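Local atomic coordinates of beta-galactosidase (Geobacillus stearothermophilus, PDB entry 4OIF), a protein that probably hydrolyses terminal, non-reducing beta-D-galactose residues from beta-D-galactosides, as a zinc-containing, homotrimeric enzyme of glycoside hydrolase family 42. Residues A[5-16]-A[398-408]; A[657-668]-A[678-686]. One frame throughout, in Å; residues are numbered along the deposited sequence.

Contact 1: residues A[5-16]-A[398-408]; sequences ERTYTTQANFIL and LKKMSGIVGTN
Arg6 and Gly403 make the main polar contact between the N-terminal loop 5-16 and the loop that follows helix 386-399. The guanidinium takes hold of the Gly403 carbonyl side-on: NE at 3.2 Å and NH2 at 3.0 Å both bind O, which lies only 5° out of the guanidinium plane. NH2 also forms a salt bridge with Glu637, so the same group reaches the C-terminal domain. Along the backbone, Thr7 N donates to Gly406 O (2.8 Å). Gly406 follows Val405 in a type II beta turn from Ile404 to Thr407; at its positive phi a side chain would press on the carbonyl O of Val405 and crowd Tyr8 CD1. From Asn408, ND2 reaches Thr7 OG1 at 3.2 Å, close to the Asn408 amide plane, and bonds weakly to Glu5 O. A water donates to the carbonyls of Ser402 and Val405 and bonds weakly to Arg6 NE and Tyr8 OH.

Apolar contacts centre on Val405 and Ile15, whose side chains run antiparallel alongside one another. A chi1 of 174° turns Val405 CG1 away from the backbone N and onto Tyr8 CD1 (3.7 Å), while CG2 meets Ile15 CG1 (3.6 Å). Ile15 CG2 meets both methyls of Leu398, while Ile15 CD1 touches Met401 CB.

Helix 341-351 packs on Ile15, Met401 and Ile404 through Ile350; strand 638-645 meets Met401 and Ile404, and Leu16 begins strand 16-21 of the TIM barrel, paired with strand 356-359.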
loop_
_atom_site.group_PDB
_atom_site.type_symbol
_atom_site.label_atom_id
_atom_site.label_comp_id
_atom_site.label_asym_id
_atom_site.label_seq_id
_atom_site.Cartn_x
_atom_site.Cartn_y
_atom_site.Cartn_z
ATOM N N GLU A 5 -36.201 7.846 37.719
ATOM C CA GLU A 5 -35.803 9.114 38.305
ATOM C C GLU A 5 -34.649 9.710 37.511
ATOM O O GLU A 5 -33.811 8.989 36.977
ATOM C CB GLU A 5 -35.432 8.954 39.781
ATOM C CG GLU A 5 -36.124 9.984 40.683
ATOM C CD GLU A 5 -35.783 11.426 40.312
ATOM O OE1 GLU A 5 -34.595 11.810 40.401
ATOM O OE2 GLU A 5 -36.701 12.174 39.908
ATOM N N ARG A 6 -34.634 11.034 37.410
ATOM C CA ARG A 6 -33.559 11.723 36.715
ATOM C C ARG A 6 -32.245 11.566 37.463
ATOM O O ARG A 6 -32.212 11.507 38.692
ATOM C CB ARG A 6 -33.883 13.207 36.536
ATOM C CG ARG A 6 -35.004 13.483 35.551
ATOM C CD ARG A 6 -35.327 14.959 35.552
ATOM N NE ARG A 6 -36.259 15.324 34.489
ATOM C CZ ARG A 6 -37.585 15.277 34.594
ATOM N NH1 ARG A 6 -38.157 14.863 35.721
ATOM N NH2 ARG A 6 -38.340 15.639 33.563
ATOM N N THR A 7 -31.160 11.476 36.710
ATOM C CA THR A 7 -29.834 11.444 37.296
ATOM C C THR A 7 -28.963 12.456 36.557
ATOM O O THR A 7 -28.557 12.228 35.417
ATOM C CB THR A 7 -29.222 10.032 37.227
ATOM O OG1 THR A 7 -29.071 9.649 35.862
ATOM C CG2 THR A 7 -30.126 9.014 37.929
ATOM N N TYR A 8 -28.698 13.586 37.203
ATOM C CA TYR A 8 -27.963 14.680 36.570
ATOM C C TYR A 8 -26.453 14.458 36.615
ATOM O O TYR A 8 -25.898 14.102 37.656
ATOM C CB TYR A 8 -28.319 16.007 37.239
ATOM C CG TYR A 8 -29.775 16.407 37.092
ATOM C CD1 TYR A 8 -30.174 17.310 36.108
ATOM C CD2 TYR A 8 -30.748 15.890 37.940
ATOM C CE1 TYR A 8 -31.501 17.684 35.975
ATOM C CE2 TYR A 8 -32.080 16.258 37.812
ATOM C CZ TYR A 8 -32.449 17.154 36.829
ATOM O OH TYR A 8 -33.768 17.522 36.699
ATOM N N THR A 9 -25.786 14.672 35.486
ATOM C CA THR A 9 -24.353 14.404 35.417
ATOM C C THR A 9 -23.545 15.661 35.730
ATOM O O THR A 9 -22.382 15.570 36.123
ATOM C CB THR A 9 -23.936 13.830 34.031
ATOM O OG1 THR A 9 -24.336 14.725 32.983
ATOM C CG2 THR A 9 -24.570 12.455 33.801
ATOM N N THR A 10 -24.157 16.831 35.553
ATOM C CA THR A 10 -23.528 18.091 35.948
ATOM C C THR A 10 -24.510 18.952 36.713
ATOM O O THR A 10 -25.675 18.586 36.884
ATOM C CB THR A 10 -23.007 18.922 34.749
ATOM O OG1 THR A 10 -24.047 19.784 34.271
ATOM C CG2 THR A 10 -22.552 18.035 33.632
ATOM N N GLN A 11 -24.022 20.111 37.149
ATOM C CA GLN A 11 -24.818 21.078 37.899
ATOM C C GLN A 11 -25.809 21.814 36.990
ATOM O O GLN A 11 -26.625 22.600 37.461
ATOM C CB GLN A 11 -23.893 22.083 38.602
ATOM C CG GLN A 11 -24.460 22.683 39.864
ATOM C CD GLN A 11 -24.458 21.697 41.024
ATOM O OE1 GLN A 11 -23.776 20.671 40.981
ATOM N NE2 GLN A 11 -25.228 22.004 42.065
ATOM N N ALA A 12 -25.727 21.564 35.687
ATOM C CA ALA A 12 -26.565 22.267 34.727
ATOM C C ALA A 12 -27.945 21.637 34.605
ATOM O O ALA A 12 -28.071 20.425 34.437
ATOM C CB ALA A 12 -25.897 22.304 33.372
ATOM N N ASN A 13 -28.974 22.475 34.688
ATOM C CA ASN A 13 -30.355 22.042 34.492
ATOM C C ASN A 13 -30.792 22.349 33.068
ATOM O O ASN A 13 -31.975 22.566 32.790
ATOM C CB ASN A 13 -31.296 22.726 35.496
ATOM C CG ASN A 13 -31.467 24.219 35.221
ATOM O OD1 ASN A 13 -30.542 24.892 34.761
ATOM N ND2 ASN A 13 -32.659 24.740 35.500
ATOM N N PHE A 14 -29.817 22.379 32.168
ATOM C CA PHE A 14 -30.067 22.669 30.768
ATOM C C PHE A 14 -29.152 21.830 29.894
ATOM O O PHE A 14 -28.094 21.396 30.337
ATOM C CB PHE A 14 -29.860 24.154 30.482
ATOM C CG PHE A 14 -28.486 24.653 30.822
ATOM C CD1 PHE A 14 -27.491 24.685 29.858
ATOM C CD2 PHE A 14 -28.193 25.100 32.100
ATOM C CE1 PHE A 14 -26.220 25.144 30.160
ATOM C CE2 PHE A 14 -26.933 25.557 32.418
ATOM C CZ PHE A 14 -25.936 25.579 31.447
ATOM N N ILE A 15 -29.555 21.601 28.651
ATOM C CA ILE A 15 -28.719 20.853 27.726
ATOM C C ILE A 15 -27.581 21.747 27.250
ATOM O O ILE A 15 -27.816 22.814 26.685
ATOM C CB ILE A 15 -29.522 20.324 26.531
ATOM C CG1 ILE A 15 -30.250 19.039 26.931
ATOM C CG2 ILE A 15 -28.599 20.044 25.359
ATOM C CD1 ILE A 15 -31.645 18.928 26.378
ATOM N N LEU A 16 -26.351 21.320 27.520
ATOM C CA LEU A 16 -25.180 22.100 27.154
ATOM C C LEU A 16 -25.159 22.301 25.651
ATOM O O LEU A 16 -25.407 21.372 24.909
ATOM C CB LEU A 16 -23.891 21.413 27.602
ATOM C CG LEU A 16 -23.945 20.677 28.942
ATOM C CD1 LEU A 16 -22.577 20.101 29.255
ATOM C CD2 LEU A 16 -24.435 21.603 30.056
ATOM N N LEU A 398 -32.872 23.421 21.857
ATOM C CA LEU A 398 -32.366 22.856 23.104
ATOM C C LEU A 398 -32.853 23.641 24.310
ATOM O O LEU A 398 -33.075 23.078 25.376
ATOM C CB LEU A 398 -30.836 22.813 23.109
ATOM C CG LEU A 398 -30.108 21.930 22.093
ATOM C CD1 LEU A 398 -28.595 22.077 22.273
ATOM C CD2 LEU A 398 -30.542 20.453 22.184
ATOM N N LYS A 399 -33.011 24.947 24.150
ATOM C CA LYS A 399 -33.527 25.737 25.261
ATOM C C LYS A 399 -34.920 25.276 25.704
ATOM O O LYS A 399 -35.284 25.432 26.865
ATOM C CB LYS A 399 -33.536 27.221 24.895
ATOM C CG LYS A 399 -32.128 27.788 24.837
ATOM C CD LYS A 399 -32.065 29.259 24.468
ATOM C CE LYS A 399 -30.651 29.788 24.716
ATOM N NZ LYS A 399 -30.436 31.193 24.257
ATOM N N LYS A 400 -35.688 24.684 24.794
ATOM C CA LYS A 400 -37.020 24.192 25.144
ATOM C C LYS A 400 -36.993 22.754 25.639
ATOM O O LYS A 400 -38.047 22.141 25.789
ATOM C CB LYS A 400 -37.977 24.272 23.950
ATOM C CG LYS A 400 -38.050 25.623 23.262
ATOM C CD LYS A 400 -38.962 25.556 22.040
ATOM C CE LYS A 400 -38.938 26.856 21.236
ATOM N NZ LYS A 400 -39.815 26.778 20.027
ATOM N N MET A 401 -35.804 22.215 25.900
ATOM C CA MET A 401 -35.681 20.782 26.174
ATOM C C MET A 401 -35.073 20.432 27.536
ATOM O O MET A 401 -34.588 19.322 27.735
ATOM C CB MET A 401 -34.860 20.119 25.049
ATOM C CG MET A 401 -35.639 19.964 23.740
ATOM S SD MET A 401 -34.632 19.587 22.293
ATOM C CE MET A 401 -34.088 17.915 22.633
ATOM N N SER A 402 -35.120 21.358 28.487
ATOM C CA SER A 402 -34.427 21.145 29.753
ATOM C C SER A 402 -34.993 19.992 30.580
ATOM O O SER A 402 -34.331 19.490 31.481
ATOM C CB SER A 402 -34.450 22.427 30.578
ATOM O OG SER A 402 -35.776 22.858 30.775
ATOM N N GLY A 403 -36.214 19.571 30.276
ATOM C CA GLY A 403 -36.839 18.473 30.996
ATOM C C GLY A 403 -36.241 17.122 30.649
ATOM O O GLY A 403 -36.365 16.149 31.397
ATOM N N ILE A 404 -35.582 17.066 29.500
ATOM C CA ILE A 404 -34.935 15.845 29.068
ATOM C C ILE A 404 -33.624 15.631 29.850
ATOM O O ILE A 404 -33.175 14.488 30.059
ATOM C CB ILE A 404 -34.696 15.892 27.557
ATOM C CG1 ILE A 404 -36.039 16.079 26.843
ATOM C CG2 ILE A 404 -34.007 14.630 27.071
ATOM C CD1 ILE A 404 -35.919 16.613 25.414
ATOM N N VAL A 405 -33.037 16.730 30.313
ATOM C CA VAL A 405 -31.783 16.671 31.057
ATOM C C VAL A 405 -31.863 15.706 32.240
ATOM O O VAL A 405 -32.744 15.812 33.097
ATOM C CB VAL A 405 -31.363 18.063 31.572
ATOM C CG1 VAL A 405 -30.126 17.955 32.460
ATOM C CG2 VAL A 405 -31.105 18.995 30.403
ATOM N N GLY A 406 -30.944 14.749 32.266
ATOM C CA GLY A 406 -30.876 13.787 33.348
ATOM C C GLY A 406 -31.811 12.603 33.210
ATOM O O GLY A 406 -31.752 11.683 34.021
ATOM N N THR A 407 -32.681 12.612 32.204
ATOM C CA THR A 407 -33.547 11.453 31.991
ATOM C C THR A 407 -32.762 10.257 31.454
ATOM O O THR A 407 -31.838 10.408 30.638
ATOM C CB THR A 407 -34.702 11.755 31.009
ATOM O OG1 THR A 407 -34.164 12.218 29.759
ATOM C CG2 THR A 407 -35.644 12.803 31.594
ATOM N N ASN A 408 -33.148 9.074 31.909
ATOM C CA ASN A 408 -32.550 7.830 31.441
ATOM C C ASN A 408 -33.461 7.106 30.456
ATOM O O ASN A 408 -34.469 7.667 30.003
ATOM C CB ASN A 408 -32.217 6.933 32.631
ATOM C CG ASN A 408 -31.151 7.551 33.538
ATOM O OD1 ASN A 408 -29.963 7.585 33.189
ATOM N ND2 ASN A 408 -31.571 8.048 34.700
HETATM O O HOH W 1 -34.508 17.889 33.466
#

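Contact 2: residues A[657-668]-A[678-686]; sequences EKVKDLFTGEEI and EVRVVEKRR
Lys684 and Glu657 meet because the lysine starts with CG anti to its backbone N (chi1 -178°), stays extended as far as CE and bends only at chi4, while the glutamate chain, extended beyond CG, crosses it at about a right angle. NZ thereby lies 3.2 Å from Glu657 OE1 in a salt bridge, and the lysine methylenes pass Val659, CB and CD each touching its CG1 methyl. With an alanine in place of Lys684, the Glu657 carboxylate would probably lose this charged partner, and Val659 CG1 the CD methylene that lies against it.

The backbones pair antiparallel. Lys660 and Glu683 form a hydrogen-bonded pair with both N-to-O distances at 2.8 Å. Leu662 N extends the ladder to Val681 O (3.0 Å). On the face carrying Asp661 and Val682, Val682 CG2 packs on Val659 CG2 (3.5 Å) and on Ile668 CD1. Beyond the strand end, Val681 is met by Leu662 CD2 on its CG1 and by Phe663 CZ on its CG2, 3.7 Å in each case.

Asp661 OD1 accepts from Phe663 N, nearly along its C-O axis, and from Thr664 N above the carboxylate plane; the first bond makes an Asx turn. Its OD2 faces Arg680 as an opposite charge, although the modelled separation is doubtful.

Strand 658-661 thus lies between 679-685 and 667-669, forming a hairpin with the latter, in the five-stranded antiparallel sheet of the C-terminal domain of this GH42 enzyme.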
loop_
_atom_site.group_PDB
_atom_site.type_symbol
_atom_site.label_atom_id
_atom_site.label_comp_id
_atom_site.label_asym_id
_atom_site.label_seq_id
_atom_site.Cartn_x
_atom_site.Cartn_y
_atom_site.Cartn_z
ATOM N N GLU A 657 -51.523 7.038 20.007
ATOM C CA GLU A 657 -51.895 7.779 21.210
ATOM C C GLU A 657 -51.585 9.248 20.970
ATOM O O GLU A 657 -50.819 9.570 20.066
ATOM C CB GLU A 657 -51.146 7.246 22.435
ATOM C CG GLU A 657 -51.612 5.858 22.879
ATOM C CD GLU A 657 -50.882 5.356 24.111
ATOM O OE1 GLU A 657 -49.675 5.029 23.998
ATOM O OE2 GLU A 657 -51.512 5.291 25.192
ATOM N N LYS A 658 -52.168 10.149 21.751
ATOM C CA LYS A 658 -51.889 11.566 21.534
ATOM C C LYS A 658 -50.747 12.067 22.407
ATOM O O LYS A 658 -50.490 11.571 23.501
ATOM C CB LYS A 658 -53.138 12.425 21.752
ATOM C CG LYS A 658 -54.154 11.849 22.716
ATOM C CD LYS A 658 -55.409 12.718 22.759
ATOM C CE LYS A 658 -55.996 12.899 21.369
ATOM N NZ LYS A 658 -57.332 13.549 21.407
ATOM N N VAL A 659 -50.051 13.059 21.879
ATOM C CA VAL A 659 -48.818 13.545 22.453
ATOM C C VAL A 659 -48.760 15.033 22.219
ATOM O O VAL A 659 -49.558 15.569 21.452
ATOM C CB VAL A 659 -47.601 12.882 21.804
ATOM C CG1 VAL A 659 -47.483 11.430 22.224
ATOM C CG2 VAL A 659 -47.715 12.987 20.288
ATOM N N LYS A 660 -47.804 15.701 22.853
ATOM C CA LYS A 660 -47.715 17.151 22.768
ATOM C C LYS A 660 -46.362 17.552 22.214
ATOM O O LYS A 660 -45.319 17.137 22.724
ATOM C CB LYS A 660 -47.955 17.791 24.141
ATOM C CG LYS A 660 -49.340 17.487 24.755
ATOM C CD LYS A 660 -49.378 16.137 25.500
ATOM C CE LYS A 660 -50.796 15.655 25.805
ATOM N NZ LYS A 660 -50.786 14.204 26.168
ATOM N N ASP A 661 -46.382 18.344 21.151
ATOM C CA ASP A 661 -45.154 18.840 20.551
ATOM C C ASP A 661 -44.353 19.712 21.532
ATOM O O ASP A 661 -44.787 20.788 21.929
ATOM C CB ASP A 661 -45.474 19.621 19.283
ATOM C CG ASP A 661 -44.231 20.148 18.588
ATOM O OD1 ASP A 661 -43.407 20.826 19.236
ATOM O OD2 ASP A 661 -44.077 19.896 17.380
ATOM N N LEU A 662 -43.156 19.256 21.870
ATOM C CA LEU A 662 -42.340 19.904 22.883
ATOM C C LEU A 662 -41.941 21.330 22.506
ATOM O O LEU A 662 -41.659 22.144 23.382
ATOM C CB LEU A 662 -41.090 19.071 23.147
ATOM C CG LEU A 662 -40.417 19.268 24.496
ATOM C CD1 LEU A 662 -41.338 18.766 25.596
ATOM C CD2 LEU A 662 -39.101 18.526 24.521
ATOM N N PHE A 663 -41.921 21.632 21.210
ATOM C CA PHE A 663 -41.550 22.968 20.735
ATOM C C PHE A 663 -42.723 23.952 20.605
ATOM O O PHE A 663 -42.533 25.160 20.747
ATOM C CB PHE A 663 -40.864 22.869 19.380
ATOM C CG PHE A 663 -39.627 22.039 19.393
ATOM C CD1 PHE A 663 -38.775 22.057 20.483
ATOM C CD2 PHE A 663 -39.308 21.240 18.312
ATOM C CE1 PHE A 663 -37.624 21.296 20.497
ATOM C CE2 PHE A 663 -38.159 20.472 18.321
ATOM C CZ PHE A 663 -37.315 20.501 19.418
ATOM N N THR A 664 -43.922 23.448 20.321
ATOM C CA THR A 664 -45.054 24.322 20.032
ATOM C C THR A 664 -46.193 24.176 21.019
ATOM O O THR A 664 -47.096 25.008 21.058
ATOM C CB THR A 664 -45.636 24.057 18.646
ATOM O OG1 THR A 664 -46.353 22.814 18.667
ATOM C CG2 THR A 664 -44.537 24.016 17.597
ATOM N N GLY A 665 -46.167 23.111 21.805
ATOM C CA GLY A 665 -47.245 22.849 22.737
ATOM C C GLY A 665 -48.447 22.175 22.093
ATOM O O GLY A 665 -49.313 21.659 22.797
ATOM N N GLU A 666 -48.498 22.176 20.762
ATOM C CA GLU A 666 -49.613 21.574 20.044
ATOM C C GLU A 666 -49.779 20.095 20.365
ATOM O O GLU A 666 -48.812 19.329 20.341
ATOM C CB GLU A 666 -49.443 21.735 18.530
ATOM C CG GLU A 666 -50.528 21.009 17.735
ATOM C CD GLU A 666 -50.249 20.962 16.246
ATOM O OE1 GLU A 666 -49.112 21.279 15.836
ATOM O OE2 GLU A 666 -51.170 20.605 15.482
ATOM N N GLU A 667 -51.011 19.699 20.662
ATOM C CA GLU A 667 -51.337 18.290 20.793
ATOM C C GLU A 667 -51.520 17.703 19.395
ATOM O O GLU A 667 -52.180 18.304 18.548
ATOM C CB GLU A 667 -52.595 18.103 21.639
ATOM C CG GLU A 667 -52.945 16.659 21.922
ATOM C CD GLU A 667 -54.116 16.514 22.880
ATOM O OE1 GLU A 667 -55.229 16.183 22.416
ATOM O OE2 GLU A 667 -53.916 16.724 24.096
ATOM N N ILE A 668 -50.903 16.552 19.140
ATOM C CA ILE A 668 -51.039 15.898 17.841
ATOM C C ILE A 668 -51.305 14.405 17.993
ATOM O O ILE A 668 -50.959 13.797 19.003
ATOM C CB ILE A 668 -49.792 16.098 16.951
ATOM C CG1 ILE A 668 -48.552 15.486 17.600
ATOM C CG2 ILE A 668 -49.566 17.584 16.655
ATOM C CD1 ILE A 668 -47.276 15.759 16.822
ATOM N N GLU A 678 -36.560 15.977 8.798
ATOM C CA GLU A 678 -37.334 16.604 9.845
ATOM C C GLU A 678 -37.367 15.743 11.083
ATOM O O GLU A 678 -37.478 14.521 11.002
ATOM C CB GLU A 678 -38.760 16.887 9.393
ATOM C CG GLU A 678 -39.543 17.659 10.436
ATOM C CD GLU A 678 -40.944 17.933 10.001
ATOM O OE1 GLU A 678 -41.269 17.621 8.832
ATOM O OE2 GLU A 678 -41.715 18.455 10.828
ATOM N N VAL A 679 -37.255 16.393 12.232
ATOM C CA VAL A 679 -37.404 15.716 13.498
ATOM C C VAL A 679 -38.635 16.261 14.187
ATOM O O VAL A 679 -38.957 17.433 14.098
ATOM C CB VAL A 679 -36.175 15.899 14.420
ATOM C CG1 VAL A 679 -36.336 15.072 15.692
ATOM C CG2 VAL A 679 -34.887 15.521 13.694
ATOM N N ARG A 680 -39.336 15.384 14.868
ATOM C CA ARG A 680 -40.430 15.781 15.702
ATOM C C ARG A 680 -40.061 15.401 17.122
ATOM O O ARG A 680 -39.708 14.261 17.382
ATOM C CB ARG A 680 -41.704 15.086 15.257
ATOM C CG ARG A 680 -42.858 16.009 15.127
ATOM C CD ARG A 680 -42.728 16.975 13.961
ATOM N NE ARG A 680 -44.023 17.625 13.789
ATOM C CZ ARG A 680 -44.410 18.663 14.512
ATOM N NH1 ARG A 680 -43.573 19.190 15.398
ATOM N NH2 ARG A 680 -45.608 19.193 14.339
ATOM N N VAL A 681 -40.088 16.351 18.042
ATOM C CA VAL A 681 -39.822 16.015 19.435
ATOM C C VAL A 681 -41.112 16.149 20.207
ATOM O O VAL A 681 -41.745 17.204 20.234
ATOM C CB VAL A 681 -38.739 16.891 20.050
ATOM C CG1 VAL A 681 -38.473 16.454 21.474
ATOM C CG2 VAL A 681 -37.465 16.759 19.239
ATOM N N VAL A 682 -41.492 15.061 20.846
ATOM C CA VAL A 682 -42.848 14.901 21.311
ATOM C C VAL A 682 -42.876 14.468 22.773
ATOM O O VAL A 682 -41.951 13.834 23.260
ATOM C CB VAL A 682 -43.575 13.913 20.367
ATOM C CG1 VAL A 682 -44.082 12.678 21.091
ATOM C CG2 VAL A 682 -44.680 14.635 19.638
ATOM N N GLU A 683 -43.916 14.871 23.486
ATOM C CA GLU A 683 -44.010 14.568 24.908
ATOM C C GLU A 683 -45.289 13.799 25.186
ATOM O O GLU A 683 -46.348 14.117 24.645
ATOM C CB GLU A 683 -43.963 15.852 25.737
ATOM C CG GLU A 683 -44.183 15.658 27.221
ATOM C CD GLU A 683 -44.365 16.973 27.957
ATOM O OE1 GLU A 683 -44.846 16.953 29.108
ATOM O OE2 GLU A 683 -44.034 18.029 27.379
ATOM N N LYS A 684 -45.185 12.768 26.012
ATOM C CA LYS A 684 -46.347 11.955 26.342
ATOM C C LYS A 684 -46.454 11.755 27.844
ATOM O O LYS A 684 -45.591 11.126 28.452
ATOM C CB LYS A 684 -46.281 10.607 25.628
ATOM C CG LYS A 684 -47.486 9.743 25.909
ATOM C CD LYS A 684 -47.741 8.765 24.797
ATOM C CE LYS A 684 -48.882 7.842 25.170
ATOM N NZ LYS A 684 -48.524 6.923 26.289
ATOM N N ARG A 685 -47.512 12.301 28.438
ATOM C CA ARG A 685 -47.683 12.238 29.888
ATOM C C ARG A 685 -47.861 10.802 30.353
ATOM O O ARG A 685 -48.543 10.011 29.703
ATOM C CB ARG A 685 -48.878 13.081 30.332
ATOM C CG ARG A 685 -48.992 13.231 31.841
ATOM C CD ARG A 685 -47.789 13.979 32.381
ATOM N NE ARG A 685 -47.652 15.279 31.730
ATOM C CZ ARG A 685 -46.557 16.030 31.771
ATOM N NH1 ARG A 685 -45.487 15.612 32.432
ATOM N NH2 ARG A 685 -46.532 17.198 31.145
ATOM N N ARG A 686 -47.233 10.466 31.474
ATOM C CA ARG A 686 -47.296 9.110 32.000
ATOM C C ARG A 686 -48.456 8.958 32.971
ATOM O O ARG A 686 -49.318 8.106 32.776
ATOM C CB ARG A 686 -45.983 8.733 32.685
ATOM C CG ARG A 686 -45.964 7.314 33.228
ATOM C CD ARG A 686 -44.666 6.994 33.968
ATOM N NE ARG A 686 -43.481 7.564 33.325
ATOM C CZ ARG A 686 -42.980 7.162 32.158
ATOM N NH1 ARG A 686 -43.565 6.186 31.475
ATOM N NH2 ARG A 686 -41.892 7.745 31.669
#

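How the contacts relate
From the N terminus, loop 5-16 leads into the first barrel strand, 16-21. Contact 1 closes a loop of 381 intervening residues when the chain, having completed the barrel, leaves helix 386-399 and comes back past its own beginning. The chain then forms the trimerisation region before contact 2 closes a short loop of nine residues inside the C-terminal sheet. The contacts are in series, neither nested nor crossed, with centres about 18 Å apart. They nevertheless meet: Lys400 NZ probably bonds to Phe663 O, and Met401 and Ile404 pack on Leu662. The barrel exit is thereby tied directly to the C-terminal domain.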